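Local coordinates for plasmin and fibronectin-binding protein A (Streptococcus pneumoniae, PDB 4MR0) that acts as a surface adhesin and invasin of the pneumococcus, binding human fibronectin, plasmin, plasminogen and serum albumin, at residues Tyr152-Glu155 with Gly156-Val160; Leu424-Leu427 with Asn428-Val431; Ile440-Pro443 with Lys444-Ala447; Val554-Gly558 with Leu559-Val563. All coordinates share one frame; numbering follows the deposited sequence.

Contact 1: residues Tyr152-Glu155 with Gly156-Val160; sequences YFPE and GTYLV
The ring of Tyr-158 lies across the edge of Phe-153 at a corner of the parallel beta-helix, where strand 150-153 ends and strand 156-160 sets off after a short bend through Pro-154 and Glu-155. The two rings form a T-shaped pair: the edge of Phe-153 points at one face of Tyr-158, the planes stand at 85° and the centroids are 5.5 Å apart. Contact is made toward the rim of the tyrosine, with CD2 of Phe-153 4.0 Å from CD2 of Tyr-158. Both rings also pack on Val-118 and on Ile-135 of helix 132-143. With CG of Tyr-158 beside the backbone N (chi1 -56°), the ring reaches back to Phe-153 and Pro-154. Within the bend, Gly-156 takes a backbone conformation characteristic of glycine. At the far end of the tyrosine, CD of Pro-154 lies 3.3 Å from OH of Tyr-158. That hydroxyl donates a short hydrogen bond, 2.6 Å from OH of Tyr-158 to O of Pro-154, arriving from above the carbonyl plane, 48° out of it.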
ATOM      1  N   TYR A 152     -18.001  -1.366 -23.144  1.00 23.79           N
ATOM      2  CA  TYR A 152     -17.340  -2.665 -23.241  1.00 24.05           C
ATOM      3  C   TYR A 152     -16.090  -2.653 -24.116  1.00 23.11           C
ATOM      4  O   TYR A 152     -16.012  -1.915 -25.098  1.00 24.94           O
ATOM      5  CB  TYR A 152     -18.325  -3.708 -23.775  1.00 24.44           C
ATOM      6  CG  TYR A 152     -17.747  -5.103 -23.864  1.00 26.22           C
ATOM      7  CD1 TYR A 152     -17.436  -5.825 -22.710  1.00 27.33           C
ATOM      8  CD2 TYR A 152     -17.496  -5.696 -25.103  1.00 26.85           C
ATOM      9  CE1 TYR A 152     -16.888  -7.107 -22.786  1.00 28.06           C
ATOM     10  CE2 TYR A 152     -16.945  -6.978 -25.192  1.00 28.63           C
ATOM     11  CZ  TYR A 152     -16.644  -7.674 -24.032  1.00 29.30           C
ATOM     12  OH  TYR A 152     -16.087  -8.931 -24.121  1.00 32.15           O
ATOM     13  N   PHE A 153     -15.117  -3.480 -23.745  1.00 21.31           N
ATOM     14  CA  PHE A 153     -13.865  -3.601 -24.478  1.00 21.02           C
ATOM     15  C   PHE A 153     -13.671  -5.037 -24.963  1.00 21.91           C
ATOM     16  O   PHE A 153     -13.422  -5.940 -24.161  1.00 19.70           O
ATOM     17  CB  PHE A 153     -12.657  -3.242 -23.597  1.00 20.30           C
ATOM     18  CG  PHE A 153     -12.536  -1.777 -23.266  1.00 19.63           C
ATOM     19  CD1 PHE A 153     -13.398  -1.178 -22.351  1.00 21.13           C
ATOM     20  CD2 PHE A 153     -11.529  -1.010 -23.840  1.00 19.19           C
ATOM     21  CE1 PHE A 153     -13.257   0.171 -22.010  1.00 20.01           C
ATOM     22  CE2 PHE A 153     -11.374   0.341 -23.507  1.00 21.51           C
ATOM     23  CZ  PHE A 153     -12.237   0.930 -22.592  1.00 19.60           C
ATOM     24  N   PRO A 154     -13.799  -5.269 -26.281  1.00 23.22           N
ATOM     25  CA  PRO A 154     -13.621  -6.609 -26.855  1.00 23.69           C
ATOM     26  C   PRO A 154     -12.145  -7.008 -26.777  1.00 24.48           C
ATOM     27  O   PRO A 154     -11.289  -6.178 -26.464  1.00 24.50           O
ATOM     28  CB  PRO A 154     -14.074  -6.429 -28.307  1.00 24.35           C
ATOM     29  CG  PRO A 154     -15.098  -5.326 -28.208  1.00 26.09           C
ATOM     30  CD  PRO A 154     -14.424  -4.359 -27.259  1.00 23.91           C
ATOM     31  N   GLU A 155     -11.848  -8.271 -27.066  1.00 24.77           N
ATOM     32  CA  GLU A 155     -10.471  -8.748 -27.046  1.00 24.61           C
ATOM     33  C   GLU A 155      -9.623  -7.819 -27.905  1.00 24.37           C
ATOM     34  O   GLU A 155     -10.082  -7.334 -28.942  1.00 24.68           O
ATOM     35  CB  GLU A 155     -10.385 -10.162 -27.623  1.00 27.77           C
ATOM     36  CG  GLU A 155      -8.981 -10.738 -27.600  1.00 33.31           C
ATOM     37  CD  GLU A 155      -8.875 -12.067 -28.328  1.00 38.93           C
ATOM     38  OE1 GLU A 155      -9.847 -12.856 -28.276  1.00 39.34           O
ATOM     39  OE2 GLU A 155      -7.813 -12.329 -28.937  1.00 40.84           O
ATOM     40  N   GLY A 156      -8.388  -7.571 -27.478  1.00 24.25           N
ATOM     41  CA  GLY A 156      -7.512  -6.701 -28.240  1.00 24.17           C
ATOM     42  C   GLY A 156      -6.555  -5.910 -27.376  1.00 24.51           C
ATOM     43  O   GLY A 156      -6.531  -6.064 -26.158  1.00 25.22           O
ATOM     44  N   THR A 157      -5.750  -5.068 -28.014  1.00 25.11           N
ATOM     45  CA  THR A 157      -4.801  -4.231 -27.291  1.00 24.89           C
ATOM     46  C   THR A 157      -5.106  -2.795 -27.681  1.00 23.45           C
ATOM     47  O   THR A 157      -4.992  -2.417 -28.843  1.00 23.69           O
ATOM     48  CB  THR A 157      -3.352  -4.582 -27.653  1.00 24.49           C
ATOM     49  OG1 THR A 157      -3.124  -5.966 -27.372  1.00 30.62           O
ATOM     50  CG2 THR A 157      -2.380  -3.753 -26.833  1.00 25.33           C
ATOM     51  N   TYR A 158      -5.509  -2.000 -26.696  1.00 22.60           N
ATOM     52  CA  TYR A 158      -5.880  -0.616 -26.931  1.00 20.27           C
ATOM     53  C   TYR A 158      -4.815   0.372 -26.491  1.00 20.55           C
ATOM     54  O   TYR A 158      -4.674   0.663 -25.308  1.00 18.84           O
ATOM     55  CB  TYR A 158      -7.194  -0.338 -26.209  1.00 19.80           C
ATOM     56  CG  TYR A 158      -8.285  -1.294 -26.630  1.00 21.29           C
ATOM     57  CD1 TYR A 158      -9.084  -1.021 -27.738  1.00 19.79           C
ATOM     58  CD2 TYR A 158      -8.479  -2.500 -25.955  1.00 19.92           C
ATOM     59  CE1 TYR A 158     -10.048  -1.923 -28.169  1.00 19.89           C
ATOM     60  CE2 TYR A 158      -9.441  -3.416 -26.380  1.00 21.91           C
ATOM     61  CZ  TYR A 158     -10.221  -3.118 -27.488  1.00 19.47           C
ATOM     62  OH  TYR A 158     -11.170  -4.012 -27.915  1.00 21.51           O
ATOM     63  N   LEU A 159      -4.063   0.881 -27.457  1.00 19.15           N
ATOM     64  CA  LEU A 159      -3.011   1.845 -27.181  1.00 19.50           C
ATOM     65  C   LEU A 159      -3.613   3.229 -26.938  1.00 19.12           C
ATOM     66  O   LEU A 159      -4.547   3.629 -27.635  1.00 19.40           O
ATOM     67  CB  LEU A 159      -2.056   1.928 -28.377  1.00 21.04           C
ATOM     68  CG  LEU A 159      -1.037   3.070 -28.376  1.00 21.17           C
ATOM     69  CD1 LEU A 159       0.027   2.804 -27.321  1.00 20.99           C
ATOM     70  CD2 LEU A 159      -0.401   3.202 -29.762  1.00 20.60           C
ATOM     71  N   VAL A 160      -3.103   3.942 -25.935  1.00 17.81           N
ATOM     72  CA  VAL A 160      -3.559   5.309 -25.672  1.00 17.40           C
ATOM     73  C   VAL A 160      -2.334   6.206 -25.573  1.00 17.24           C
ATOM     74  O   VAL A 160      -1.369   5.880 -24.885  1.00 18.91           O
ATOM     75  CB  VAL A 160      -4.407   5.437 -24.375  1.00 18.00           C
ATOM     76  CG1 VAL A 160      -5.704   4.657 -24.536  1.00 17.17           C
ATOM     77  CG2 VAL A 160      -3.616   4.967 -23.155  1.00 16.25           C
TER

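Contact 2: residues Leu424-Leu427 with Asn428-Val431; sequences LLDL and NKQV
The ammonium group of Lys-429 folds back over the preceding turn and meets both the carboxylate of Asp-426 and the backbone of Leu-427. The charged interaction is a salt bridge, with NZ of Lys-429 2.7 Å from OD1 of Asp-426, and the nitrogen meets this oxygen nearly end-on to its C-O bond. Two torsions bring the charges together. In Asp-426 the carboxylate is turned opposite the backbone N (chi1 -172°), while the lysine chain runs extended until a bend at its last torsion (chi4 60°) tips NZ inward.

Among the bonds to uncharged acceptors, the same NZ of Lys-429 donates to O of Leu-427 at 2.8 Å, tilted only 18° from the carbonyl plane. A water accepts from NZ of Lys-429 at 3.0 Å and donates to O of Leu-425, so it ties the ammonium to a second backbone carbonyl. Lys-460 supplies a further backbone oxygen to the lysine. The ammonium therefore gathers several oxygens, which probably favours its charged form.

In van der Waals contact, CG of Lys-429 lies 3.3 Å from O of Leu-427. The amide of Asn-428 bonds instead to N of Phe-384 and O of Phe-381.

Within the backbone, Asp-426 is the centre of an inverse gamma turn, closed by a weak bond from N of Leu-427 to O of Leu-425. A lysine gripping this turn lies just before strand 431-440, at the corner where the chain re-enters a rung of the beta-helix.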
ATOM      1  N   LEU A 424       2.535  18.810  16.084  1.00 33.32           N
ATOM      2  CA  LEU A 424       1.884  17.746  16.833  1.00 32.71           C
ATOM      3  C   LEU A 424       0.939  17.081  15.834  1.00 30.43           C
ATOM      4  O   LEU A 424      -0.252  17.385  15.785  1.00 30.71           O
ATOM      5  CB  LEU A 424       1.091  18.330  18.003  1.00 33.28           C
ATOM      6  CG  LEU A 424       0.748  17.384  19.157  1.00 35.69           C
ATOM      7  CD1 LEU A 424      -0.139  18.120  20.155  1.00 35.59           C
ATOM      8  CD2 LEU A 424       0.041  16.139  18.636  1.00 35.74           C
ATOM      9  N   LEU A 425       1.491  16.181  15.028  1.00 29.95           N
ATOM     10  CA  LEU A 425       0.719  15.489  14.003  1.00 26.78           C
ATOM     11  C   LEU A 425      -0.251  14.446  14.521  1.00 26.73           C
ATOM     12  O   LEU A 425      -0.075  13.889  15.605  1.00 25.80           O
ATOM     13  CB  LEU A 425       1.659  14.820  13.000  1.00 25.26           C
ATOM     14  CG  LEU A 425       2.571  15.735  12.181  1.00 23.87           C
ATOM     15  CD1 LEU A 425       3.439  14.886  11.270  1.00 21.48           C
ATOM     16  CD2 LEU A 425       1.729  16.720  11.374  1.00 23.22           C
ATOM     17  N   ASP A 426      -1.274  14.181  13.720  1.00 24.63           N
ATOM     18  CA  ASP A 426      -2.276  13.182  14.050  1.00 24.17           C
ATOM     19  C   ASP A 426      -1.703  11.858  13.545  1.00 22.26           C
ATOM     20  O   ASP A 426      -2.079  11.379  12.473  1.00 22.27           O
ATOM     21  CB  ASP A 426      -3.587  13.502  13.325  1.00 25.12           C
ATOM     22  CG  ASP A 426      -4.740  12.611  13.767  1.00 28.34           C
ATOM     23  OD1 ASP A 426      -4.523  11.697  14.594  1.00 26.36           O
ATOM     24  OD2 ASP A 426      -5.870  12.832  13.280  1.00 29.09           O
ATOM     25  N   LEU A 427      -0.773  11.288  14.308  1.00 18.52           N
ATOM     26  CA  LEU A 427      -0.144  10.031  13.929  1.00 17.04           C
ATOM     27  C   LEU A 427      -1.132   8.870  13.999  1.00 14.95           C
ATOM     28  O   LEU A 427      -2.210   8.996  14.580  1.00 16.46           O
ATOM     29  CB  LEU A 427       1.071   9.762  14.824  1.00 17.97           C
ATOM     30  CG  LEU A 427       2.113  10.895  14.832  1.00 17.23           C
ATOM     31  CD1 LEU A 427       3.171  10.603  15.889  1.00 17.29           C
ATOM     32  CD2 LEU A 427       2.750  11.040  13.450  1.00 14.93           C
ATOM     33  N   ASN A 428      -0.756   7.744  13.400  1.00 14.47           N
ATOM     34  CA  ASN A 428      -1.602   6.549  13.353  1.00 14.85           C
ATOM     35  C   ASN A 428      -2.333   6.198  14.650  1.00 15.78           C
ATOM     36  O   ASN A 428      -1.724   6.120  15.713  1.00 15.76           O
ATOM     37  CB  ASN A 428      -0.778   5.324  12.934  1.00 14.31           C
ATOM     38  CG  ASN A 428      -0.213   5.437  11.531  1.00 14.95           C
ATOM     39  OD1 ASN A 428      -0.880   5.909  10.614  1.00 14.67           O
ATOM     40  ND2 ASN A 428       1.019   4.971  11.354  1.00 14.97           N
ATOM     41  N   LYS A 429      -3.640   5.967  14.548  1.00 15.32           N
ATOM     42  CA  LYS A 429      -4.448   5.570  15.698  1.00 16.03           C
ATOM     43  C   LYS A 429      -5.498   4.561  15.244  1.00 15.84           C
ATOM     44  O   LYS A 429      -5.937   4.588  14.088  1.00 13.73           O
ATOM     45  CB  LYS A 429      -5.153   6.776  16.327  1.00 14.96           C
ATOM     46  CG  LYS A 429      -4.219   7.792  16.957  1.00 17.55           C
ATOM     47  CD  LYS A 429      -4.992   9.004  17.463  1.00 18.35           C
ATOM     48  CE  LYS A 429      -4.037  10.130  17.830  1.00 19.42           C
ATOM     49  NZ  LYS A 429      -3.240  10.536  16.638  1.00 16.84           N
ATOM     50  N   GLN A 430      -5.899   3.678  16.151  1.00 15.04           N
ATOM     51  CA  GLN A 430      -6.908   2.676  15.835  1.00 14.70           C
ATOM     52  C   GLN A 430      -6.459   1.800  14.675  1.00 14.73           C
ATOM     53  O   GLN A 430      -7.094   1.766  13.621  1.00 16.04           O
ATOM     54  CB  GLN A 430      -8.236   3.361  15.493  1.00 17.62           C
ATOM     55  CG  GLN A 430      -8.821   4.166  16.649  1.00 23.24           C
ATOM     56  CD  GLN A 430      -9.986   5.043  16.225  1.00 28.71           C
ATOM     57  OE1 GLN A 430      -9.872   6.270  16.182  1.00 33.91           O
ATOM     58  NE2 GLN A 430     -11.112   4.416  15.904  1.00 30.80           N
ATOM     59  N   VAL A 431      -5.351   1.099  14.873  1.00 11.62           N
ATOM     60  CA  VAL A 431      -4.835   0.210  13.852  1.00 10.95           C
ATOM     61  C   VAL A 431      -4.954  -1.215  14.362  1.00 12.24           C
ATOM     62  O   VAL A 431      -4.489  -1.537  15.460  1.00 11.51           O
ATOM     63  CB  VAL A 431      -3.346   0.493  13.528  1.00 12.15           C
ATOM     64  CG1 VAL A 431      -2.842  -0.521  12.511  1.00 12.18           C
ATOM     65  CG2 VAL A 431      -3.180   1.913  12.991  1.00 12.04           C
TER
HETATM   66  O   HOH W   1      -1.517  12.709  17.649  1.00 20.91           O

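Contact 3: residues Ile440-Pro443 with Lys444-Ala447; sequences IADP and KTKA
A type I beta turn from Asp-442 to Thr-445 carries the chain round a corner of the beta-helix, between strand 431-440 and strand 445-451. Its backbone is closed by a bond from N of Thr-445 to O of Asp-442, 3.2 Å long and fairly straight at 164°, although the donor sits well above the carbonyl plane.

The side chain of Asp-442 reinforces the turn it begins. With chi1 at 174° its carboxylate reaches forward over the turn, and the two oxygens take different partners. OD2 of Asp-442 receives the hydroxyl of Thr-445 on its anti lone pair, 2.7 Å from OG1. OD1 of Asp-442 gets a long, weak bond from N of Lys-444 at 3.4 Å, and also the hydroxyl of Tyr-405. A water joins the turn's two ends by donating to O of Asp-442 and O of Thr-445.

On the inner side, CD1 of Ile-440 rests on CB of Ala-447 at 3.7 Å, while CG2 of Ile-440 lies 3.9 Å from CB of Thr-445. Leu-412 of strand 410-415 packs on Ile-440 and Thr-445.

Lys-444 turns away from the aspartate toward a salt bridge with Glu-479. Two hydroxyls, helped weakly by a backbone N-H, thus hold the buried carboxylate in place, and these donors would be expected to stabilise its negative charge.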
ATOM      1  N   ILE A 440       8.517 -15.777   6.309  1.00 24.63           N
ATOM      2  CA  ILE A 440       9.761 -15.050   6.090  1.00 25.92           C
ATOM      3  C   ILE A 440      11.010 -15.922   6.028  1.00 27.30           C
ATOM      4  O   ILE A 440      11.242 -16.767   6.896  1.00 27.76           O
ATOM      5  CB  ILE A 440       9.941 -13.994   7.197  1.00 24.85           C
ATOM      6  CG1 ILE A 440       8.733 -13.048   7.197  1.00 24.01           C
ATOM      7  CG2 ILE A 440      11.238 -13.228   6.991  1.00 24.24           C
ATOM      8  CD1 ILE A 440       8.665 -12.106   8.389  1.00 21.82           C
ATOM      9  N   ALA A 441      11.814 -15.696   4.994  1.00 28.30           N
ATOM     10  CA  ALA A 441      13.053 -16.438   4.798  1.00 29.03           C
ATOM     11  C   ALA A 441      14.236 -15.477   4.812  1.00 28.89           C
ATOM     12  O   ALA A 441      15.379 -15.892   4.975  1.00 30.58           O
ATOM     13  CB  ALA A 441      13.006 -17.198   3.477  1.00 28.89           C
ATOM     14  N   ASP A 442      13.950 -14.188   4.647  1.00 29.28           N
ATOM     15  CA  ASP A 442      14.984 -13.156   4.642  1.00 29.72           C
ATOM     16  C   ASP A 442      15.312 -12.727   6.068  1.00 30.73           C
ATOM     17  O   ASP A 442      14.442 -12.260   6.798  1.00 30.88           O
ATOM     18  CB  ASP A 442      14.511 -11.944   3.832  1.00 29.76           C
ATOM     19  CG  ASP A 442      15.475 -10.781   3.907  1.00 29.84           C
ATOM     20  OD1 ASP A 442      16.695 -11.014   3.779  1.00 30.41           O
ATOM     21  OD2 ASP A 442      15.018  -9.629   4.082  1.00 30.22           O
ATOM     22  N   PRO A 443      16.582 -12.874   6.480  1.00 31.31           N
ATOM     23  CA  PRO A 443      16.982 -12.489   7.838  1.00 31.59           C
ATOM     24  C   PRO A 443      16.896 -10.998   8.148  1.00 30.72           C
ATOM     25  O   PRO A 443      16.961 -10.599   9.311  1.00 30.74           O
ATOM     26  CB  PRO A 443      18.410 -13.035   7.947  1.00 32.20           C
ATOM     27  CG  PRO A 443      18.904 -13.000   6.539  1.00 32.83           C
ATOM     28  CD  PRO A 443      17.706 -13.491   5.754  1.00 32.49           C
ATOM     29  N   LYS A 444      16.738 -10.176   7.115  1.00 30.17           N
ATOM     30  CA  LYS A 444      16.648  -8.730   7.303  1.00 28.51           C
ATOM     31  C   LYS A 444      15.209  -8.223   7.307  1.00 28.28           C
ATOM     32  O   LYS A 444      14.973  -7.019   7.420  1.00 27.05           O
ATOM     33  CB  LYS A 444      17.423  -8.002   6.202  1.00 31.17           C
ATOM     34  CG  LYS A 444      18.941  -8.085   6.316  1.00 31.63           C
ATOM     35  CD  LYS A 444      19.602  -7.370   5.144  1.00 32.87           C
ATOM     36  CE  LYS A 444      21.006  -6.895   5.497  1.00 35.11           C
ATOM     37  NZ  LYS A 444      21.891  -8.017   5.913  1.00 33.90           N
ATOM     38  N   THR A 445      14.248  -9.134   7.184  1.00 27.61           N
ATOM     39  CA  THR A 445      12.843  -8.741   7.155  1.00 26.69           C
ATOM     40  C   THR A 445      12.098  -8.924   8.472  1.00 26.03           C
ATOM     41  O   THR A 445      12.101  -9.997   9.075  1.00 25.04           O
ATOM     42  CB  THR A 445      12.074  -9.491   6.034  1.00 27.15           C
ATOM     43  OG1 THR A 445      12.520  -9.020   4.757  1.00 28.00           O
ATOM     44  CG2 THR A 445      10.573  -9.246   6.148  1.00 27.02           C
ATOM     45  N   LYS A 446      11.459  -7.842   8.898  1.00 27.78           N
ATOM     46  CA  LYS A 446      10.672  -7.797  10.121  1.00 26.64           C
ATOM     47  C   LYS A 446       9.227  -8.031   9.681  1.00 26.09           C
ATOM     48  O   LYS A 446       8.796  -7.503   8.653  1.00 27.83           O
ATOM     49  CB  LYS A 446      10.820  -6.412  10.750  1.00 28.32           C
ATOM     50  CG  LYS A 446      10.360  -6.294  12.190  1.00 31.45           C
ATOM     51  CD  LYS A 446      10.441  -4.839  12.641  1.00 32.76           C
ATOM     52  CE  LYS A 446      11.408  -4.662  13.805  1.00 34.70           C
ATOM     53  NZ  LYS A 446      12.559  -3.798  13.438  1.00 35.62           N
ATOM     54  N   ALA A 447       8.476  -8.822  10.440  1.00 23.84           N
ATOM     55  CA  ALA A 447       7.091  -9.095  10.071  1.00 19.08           C
ATOM     56  C   ALA A 447       6.188  -7.891  10.322  1.00 18.25           C
ATOM     57  O   ALA A 447       5.561  -7.364   9.405  1.00 17.11           O
ATOM     58  CB  ALA A 447       6.567 -10.299  10.849  1.00 17.70           C
TER
HETATM   59  O   HOH W   2      13.899 -12.319   9.346  1.00 29.12           O

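Contact 4: residues Val554-Gly558 with Leu559-Val563; sequences VTENG and LYKIV
Strands 551-556 and 559-564 form a two-stranded beta hairpin closed by a type I' turn from Glu-556 to Leu-559, with Glu-556 and Leu-559 as the hydrogen-bonded pair next to the turn. Their mutual bonds measure 2.6 Å from N of Glu-556 to O of Leu-559 and 2.9 Å from N of Leu-559 to O of Glu-556. Val-554 and Lys-561 make the next hydrogen-bonded pair, in which the bond from N of Val-554 is weak. Asn-557 and Gly-558 fill the turn with positive phi angles.

On one face Thr-555 and Tyr-560 lie side by side, with OG1 of Thr-555 at the ring edge, 3.4 Å from CD1 of Tyr-560. Both hydroxyls are hydrogen-bonded to backbone oxygens outside the hairpin, that of Thr-555 to O of Ile-515 and that of Tyr-560 to O of Gly-513, while Phe-532 meets the tyrosine ring edge-to-face.

On the other face CG of Lys-561 presses against CG2 of Val-554 at 3.5 Å. The lysine chain then bends (chi3 -62°) toward Glu-556, where NZ of Lys-561 stands 3.5 Å from OE1 of Glu-556. This exposed salt bridge is long, so its electrostatic contribution is probably modest beside that of the backbone bonds.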
ATOM      1  N   VAL A 554      -0.120  -7.073  31.872  1.00 21.06           N
ATOM      2  CA  VAL A 554      -1.422  -6.458  32.042  1.00 23.85           C
ATOM      3  C   VAL A 554      -1.191  -5.130  32.726  1.00 24.22           C
ATOM      4  O   VAL A 554      -0.153  -4.922  33.356  1.00 25.18           O
ATOM      5  CB  VAL A 554      -2.365  -7.327  32.915  1.00 23.89           C
ATOM      6  CG1 VAL A 554      -2.437  -8.737  32.350  1.00 25.20           C
ATOM      7  CG2 VAL A 554      -1.880  -7.354  34.360  1.00 23.61           C
ATOM      8  N   THR A 555      -2.153  -4.229  32.590  1.00 25.55           N
ATOM      9  CA  THR A 555      -2.055  -2.923  33.214  1.00 26.29           C
ATOM     10  C   THR A 555      -3.131  -2.863  34.281  1.00 29.14           C
ATOM     11  O   THR A 555      -4.311  -3.063  33.998  1.00 29.11           O
ATOM     12  CB  THR A 555      -2.279  -1.803  32.185  1.00 26.54           C
ATOM     13  OG1 THR A 555      -1.315  -1.931  31.132  1.00 25.28           O
ATOM     14  CG2 THR A 555      -2.130  -0.437  32.836  1.00 25.30           C
ATOM     15  N   GLU A 556      -2.713  -2.599  35.512  1.00 33.03           N
ATOM     16  CA  GLU A 556      -3.635  -2.529  36.638  1.00 37.78           C
ATOM     17  C   GLU A 556      -3.489  -1.191  37.355  1.00 37.44           C
ATOM     18  O   GLU A 556      -2.448  -0.905  37.939  1.00 36.57           O
ATOM     19  CB  GLU A 556      -3.338  -3.678  37.603  1.00 41.27           C
ATOM     20  CG  GLU A 556      -4.196  -3.705  38.852  1.00 48.53           C
ATOM     21  CD  GLU A 556      -3.675  -4.699  39.877  1.00 52.36           C
ATOM     22  OE1 GLU A 556      -2.520  -4.531  40.327  1.00 54.33           O
ATOM     23  OE2 GLU A 556      -4.414  -5.644  40.229  1.00 54.23           O
ATOM     24  N   ASN A 557      -4.539  -0.379  37.303  1.00 39.68           N
ATOM     25  CA  ASN A 557      -4.535   0.934  37.940  1.00 42.09           C
ATOM     26  C   ASN A 557      -3.355   1.754  37.414  1.00 42.04           C
ATOM     27  O   ASN A 557      -2.657   2.427  38.175  1.00 42.44           O
ATOM     28  CB  ASN A 557      -4.439   0.781  39.466  1.00 44.38           C
ATOM     29  CG  ASN A 557      -4.860   2.041  40.213  1.00 47.60           C
ATOM     30  OD1 ASN A 557      -4.775   2.104  41.444  1.00 48.14           O
ATOM     31  ND2 ASN A 557      -5.323   3.048  39.475  1.00 48.19           N
ATOM     32  N   GLY A 558      -3.132   1.679  36.103  1.00 41.34           N
ATOM     33  CA  GLY A 558      -2.049   2.421  35.485  1.00 40.28           C
ATOM     34  C   GLY A 558      -0.672   1.791  35.610  1.00 40.62           C
ATOM     35  O   GLY A 558       0.287   2.271  35.002  1.00 41.00           O
ATOM     36  N   LEU A 559      -0.561   0.718  36.387  1.00 40.07           N
ATOM     37  CA  LEU A 559       0.727   0.058  36.573  1.00 39.53           C
ATOM     38  C   LEU A 559       0.799  -1.282  35.841  1.00 37.84           C
ATOM     39  O   LEU A 559      -0.218  -1.950  35.657  1.00 36.68           O
ATOM     40  CB  LEU A 559       0.996  -0.136  38.069  1.00 41.17           C
ATOM     41  CG  LEU A 559       0.818   1.121  38.931  1.00 42.93           C
ATOM     42  CD1 LEU A 559       1.314   0.846  40.346  1.00 43.53           C
ATOM     43  CD2 LEU A 559       1.586   2.289  38.322  1.00 43.47           C
ATOM     44  N   TYR A 560       2.005  -1.668  35.429  1.00 36.65           N
ATOM     45  CA  TYR A 560       2.220  -2.916  34.701  1.00 36.85           C
ATOM     46  C   TYR A 560       2.691  -4.049  35.604  1.00 38.47           C
ATOM     47  O   TYR A 560       3.315  -3.817  36.640  1.00 39.10           O
ATOM     48  CB  TYR A 560       3.268  -2.718  33.605  1.00 35.35           C
ATOM     49  CG  TYR A 560       3.025  -1.518  32.726  1.00 34.89           C
ATOM     50  CD1 TYR A 560       1.922  -1.463  31.873  1.00 33.85           C
ATOM     51  CD2 TYR A 560       3.893  -0.427  32.756  1.00 34.86           C
ATOM     52  CE1 TYR A 560       1.693  -0.349  31.072  1.00 33.90           C
ATOM     53  CE2 TYR A 560       3.674   0.690  31.962  1.00 35.37           C
ATOM     54  CZ  TYR A 560       2.572   0.723  31.123  1.00 34.56           C
ATOM     55  OH  TYR A 560       2.355   1.828  30.338  1.00 33.94           O
ATOM     56  N   LYS A 561       2.406  -5.278  35.191  1.00 38.97           N
ATOM     57  CA  LYS A 561       2.816  -6.447  35.951  1.00 40.29           C
ATOM     58  C   LYS A 561       2.863  -7.699  35.087  1.00 40.81           C
ATOM     59  O   LYS A 561       1.954  -7.950  34.291  1.00 40.21           O
ATOM     60  CB  LYS A 561       1.874  -6.650  37.144  1.00 42.21           C
ATOM     61  CG  LYS A 561       0.406  -6.401  36.839  1.00 43.37           C
ATOM     62  CD  LYS A 561      -0.436  -6.408  38.109  1.00 45.80           C
ATOM     63  CE  LYS A 561      -0.384  -7.764  38.807  1.00 47.23           C
ATOM     64  NZ  LYS A 561      -1.267  -7.812  40.008  1.00 48.51           N
ATOM     65  N   ILE A 562       3.943  -8.464  35.229  1.00 40.73           N
ATOM     66  CA  ILE A 562       4.110  -9.701  34.479  1.00 42.73           C
ATOM     67  C   ILE A 562       3.300 -10.799  35.149  1.00 42.46           C
ATOM     68  O   ILE A 562       3.314 -10.938  36.371  1.00 41.95           O
ATOM     69  CB  ILE A 562       5.597 -10.153  34.413  1.00 44.35           C
ATOM     70  CG1 ILE A 562       6.332  -9.411  33.293  1.00 45.22           C
ATOM     71  CG2 ILE A 562       5.684 -11.651  34.143  1.00 44.68           C
ATOM     72  CD1 ILE A 562       6.508  -7.943  33.530  1.00 46.13           C
ATOM     73  N   VAL A 563       2.589 -11.573  34.339  1.00 42.93           N
ATOM     74  CA  VAL A 563       1.771 -12.659  34.847  1.00 43.58           C
ATOM     75  C   VAL A 563       2.152 -13.941  34.120  1.00 45.86           C
ATOM     76  O   VAL A 563       2.390 -13.933  32.913  1.00 44.42           O
ATOM     77  CB  VAL A 563       0.270 -12.372  34.631  1.00 42.62           C
ATOM     78  CG1 VAL A 563      -0.564 -13.511  35.194  1.00 41.88           C
ATOM     79  CG2 VAL A 563      -0.107 -11.053  35.297  1.00 40.69           C
TER

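How the contacts relate
The four contacts follow one another along the beta-helical part of a longer cell-wall-anchored protein. Contact 1 lies near the start of the beta-helix, and contact 4, on the separate hairpin of strands 551-556 and 559-564, lies near the other end of the modelled chain; their centres are about 62 Å apart. Contacts 2 and 3 fall between them and flank one strand: contact 2 leads into strand 431-440 and contact 3 leaves it, with centres about 26 Å apart. Contact 4 is about 24 Å from contact 2, centre to centre. None touches another. Contacts 1 to 3 lie at bends of the beta-helix and contact 4 in the hairpin beyond it, each with a different chemistry.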